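Side-chain contact in ADP-ribosylating toxin CARDS (Mycoplasma pneumoniae, PDB 4TLV), which transfers ADP-ribose from NAD+ to multiple target proteins in vitro and makes mammalian cells vacuolate, acting as the main virulence factor of its bacterium: residues A[36-41]-A[132-137]. Residues are numbered along the deposited sequence; the frame is centred on the assembly and turned at random.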
# COMPACT_ATOMS: atom_id res chain seq x y z
N PHE A 36 -11.63 -15.45 -2.91
CA PHE A 36 -12.51 -14.32 -2.68
C PHE A 36 -13.17 -14.34 -1.30
O PHE A 36 -13.30 -13.30 -0.65
CB PHE A 36 -13.56 -14.18 -3.79
CG PHE A 36 -13.02 -13.57 -5.06
CD1 PHE A 36 -12.99 -12.20 -5.23
CD2 PHE A 36 -12.52 -14.37 -6.06
CE1 PHE A 36 -12.48 -11.64 -6.39
CE2 PHE A 36 -12.01 -13.82 -7.22
CZ PHE A 36 -12.00 -12.46 -7.39
N GLU A 37 -13.58 -15.52 -0.83
CA GLU A 37 -14.18 -15.62 0.50
C GLU A 37 -13.19 -15.24 1.60
O GLU A 37 -13.57 -14.72 2.65
CB GLU A 37 -14.72 -17.03 0.77
CG GLU A 37 -16.00 -17.33 -0.01
CD GLU A 37 -16.57 -18.72 0.27
OE1 GLU A 37 -15.92 -19.49 1.02
OE2 GLU A 37 -17.66 -19.04 -0.24
N HIS A 38 -11.91 -15.52 1.36
CA HIS A 38 -10.87 -15.19 2.33
C HIS A 38 -10.62 -13.68 2.38
O HIS A 38 -10.48 -13.09 3.46
CB HIS A 38 -9.57 -15.91 1.99
CG HIS A 38 -8.42 -15.48 2.84
ND1 HIS A 38 -8.37 -15.74 4.20
CD2 HIS A 38 -7.33 -14.74 2.55
CE1 HIS A 38 -7.28 -15.20 4.70
NE2 HIS A 38 -6.62 -14.59 3.72
N ILE A 39 -10.55 -13.05 1.21
CA ILE A 39 -10.37 -11.61 1.11
C ILE A 39 -11.57 -10.87 1.69
O ILE A 39 -11.42 -9.84 2.36
CB ILE A 39 -10.18 -11.17 -0.37
CG1 ILE A 39 -8.87 -11.72 -0.93
CG2 ILE A 39 -10.21 -9.66 -0.48
CD1 ILE A 39 -7.64 -11.33 -0.10
N LEU A 40 -12.77 -11.41 1.44
CA LEU A 40 -14.00 -10.72 1.84
C LEU A 40 -14.59 -11.22 3.16
O LEU A 40 -15.65 -10.75 3.60
CB LEU A 40 -15.05 -10.84 0.73
CG LEU A 40 -14.65 -10.28 -0.64
CD1 LEU A 40 -15.71 -10.63 -1.68
CD2 LEU A 40 -14.48 -8.77 -0.52
N SER A 41 -13.91 -12.17 3.80
CA SER A 41 -14.36 -12.74 5.07
C SER A 41 -15.80 -13.27 5.01
O SER A 41 -16.56 -13.14 5.98
CB SER A 41 -14.21 -11.75 6.23
OG SER A 41 -12.87 -11.26 6.36
N GLN A 132 -3.21 -3.81 3.97
CA GLN A 132 -2.84 -4.98 4.78
C GLN A 132 -1.56 -5.67 4.29
O GLN A 132 -0.94 -6.44 5.02
CB GLN A 132 -4.01 -5.98 4.86
CG GLN A 132 -5.22 -5.42 5.60
CD GLN A 132 -6.38 -6.40 5.67
OE1 GLN A 132 -7.09 -6.36 6.78
NE2 GLN A 132 -6.63 -7.18 4.73
N ARG A 133 -1.17 -5.40 3.04
CA ARG A 133 0.02 -6.02 2.47
C ARG A 133 -0.02 -7.53 2.70
O ARG A 133 0.99 -8.13 3.07
CB ARG A 133 1.29 -5.44 3.11
CG ARG A 133 1.46 -3.93 2.92
CD ARG A 133 2.09 -3.56 1.58
NE ARG A 133 3.49 -4.01 1.43
CZ ARG A 133 4.56 -3.32 1.85
NH1 ARG A 133 4.43 -2.15 2.49
NH2 ARG A 133 5.78 -3.81 1.63
N GLU A 134 -1.18 -8.15 2.48
CA GLU A 134 -1.38 -9.55 2.89
C GLU A 134 -0.64 -10.57 2.03
O GLU A 134 -0.73 -10.55 0.81
CB GLU A 134 -2.87 -9.94 2.95
CG GLU A 134 -3.04 -11.44 3.33
CD GLU A 134 -4.47 -11.87 3.56
OE1 GLU A 134 -5.41 -11.09 3.28
OE2 GLU A 134 -4.65 -13.02 4.02
N TRP A 135 0.09 -11.45 2.69
CA TRP A 135 0.56 -12.69 2.08
C TRP A 135 -0.20 -13.77 2.84
O TRP A 135 -0.20 -13.78 4.08
CB TRP A 135 2.07 -12.85 2.30
CG TRP A 135 2.88 -11.97 1.40
CD1 TRP A 135 3.13 -10.64 1.56
CD2 TRP A 135 3.54 -12.36 0.19
NE1 TRP A 135 3.91 -10.17 0.53
CE2 TRP A 135 4.18 -11.21 -0.32
CE3 TRP A 135 3.67 -13.58 -0.50
CZ2 TRP A 135 4.94 -11.24 -1.50
CZ3 TRP A 135 4.40 -13.60 -1.67
CH2 TRP A 135 5.03 -12.43 -2.16
N PHE A 136 -0.91 -14.63 2.13
CA PHE A 136 -1.63 -15.70 2.79
C PHE A 136 -0.91 -17.00 2.56
O PHE A 136 -0.24 -17.17 1.54
CB PHE A 136 -3.10 -15.77 2.34
CG PHE A 136 -3.29 -16.13 0.88
CD1 PHE A 136 -3.26 -15.15 -0.11
CD2 PHE A 136 -3.54 -17.45 0.50
CE1 PHE A 136 -3.45 -15.47 -1.45
CE2 PHE A 136 -3.74 -17.77 -0.85
CZ PHE A 136 -3.70 -16.77 -1.81
N THR A 137 -1.02 -17.92 3.52
CA THR A 137 -0.40 -19.23 3.35
C THR A 137 -1.48 -20.21 2.93
O THR A 137 -2.65 -20.09 3.34
CB THR A 137 0.28 -19.74 4.63
OG1 THR A 137 -0.71 -19.92 5.64
CG2 THR A 137 1.31 -18.72 5.12
O HOH W 1 -7.97 -11.30 4.15
O HOH W 2 -8.65 -8.92 2.77
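His38, on the helix 35-40, and Glu134, at the start of strand 134-138, reach for each other from opposite directions. Their direct bond runs from His38 NE2 to Glu134 OE2 over 2.5 Å and is nearly straight, with an angle of 164° at the hydrogen. The acceptor lies close to the imidazole plane, at the ring edge, while the N-H arrives on the syn side of OE2, somewhat out of the carboxylate plane. Glu134 bridges the gap because its chain is fully extended, with CG trans to the backbone N (chi1 178°); histidine suits the other end by offering a directional N-H on a rigid ring.

Water carries the remaining polar links. One molecule donates to Glu134 OE1 at 2.7 Å and to the carbonyl His38 O at 3.2 Å, so each carboxylate oxygen has a partner and the glutamate is tied to both ring and backbone of the helix. A second water donates to Ile39 O and weakly accepts from Gln132 NE2; an amide suits this place because its OE1 can accept from Ser227 N at once.

Carbon groups add looser van der Waals contacts: Ile39 CD1 lies 4.1 Å from Glu134 OE1, and Phe136 CB 4.0 Å from His38 NE2. Both non-polar side chains pack beside the buried pair without competing for its hydrogen bond. Phe230 also touches Glu134.

A helix histidine hydrogen-bonded to a strand glutamate in a mono-ADP-ribosyltransferase domain is consistent with the His-Glu arrangement at the NAD+ site of the related pertussis toxin S1.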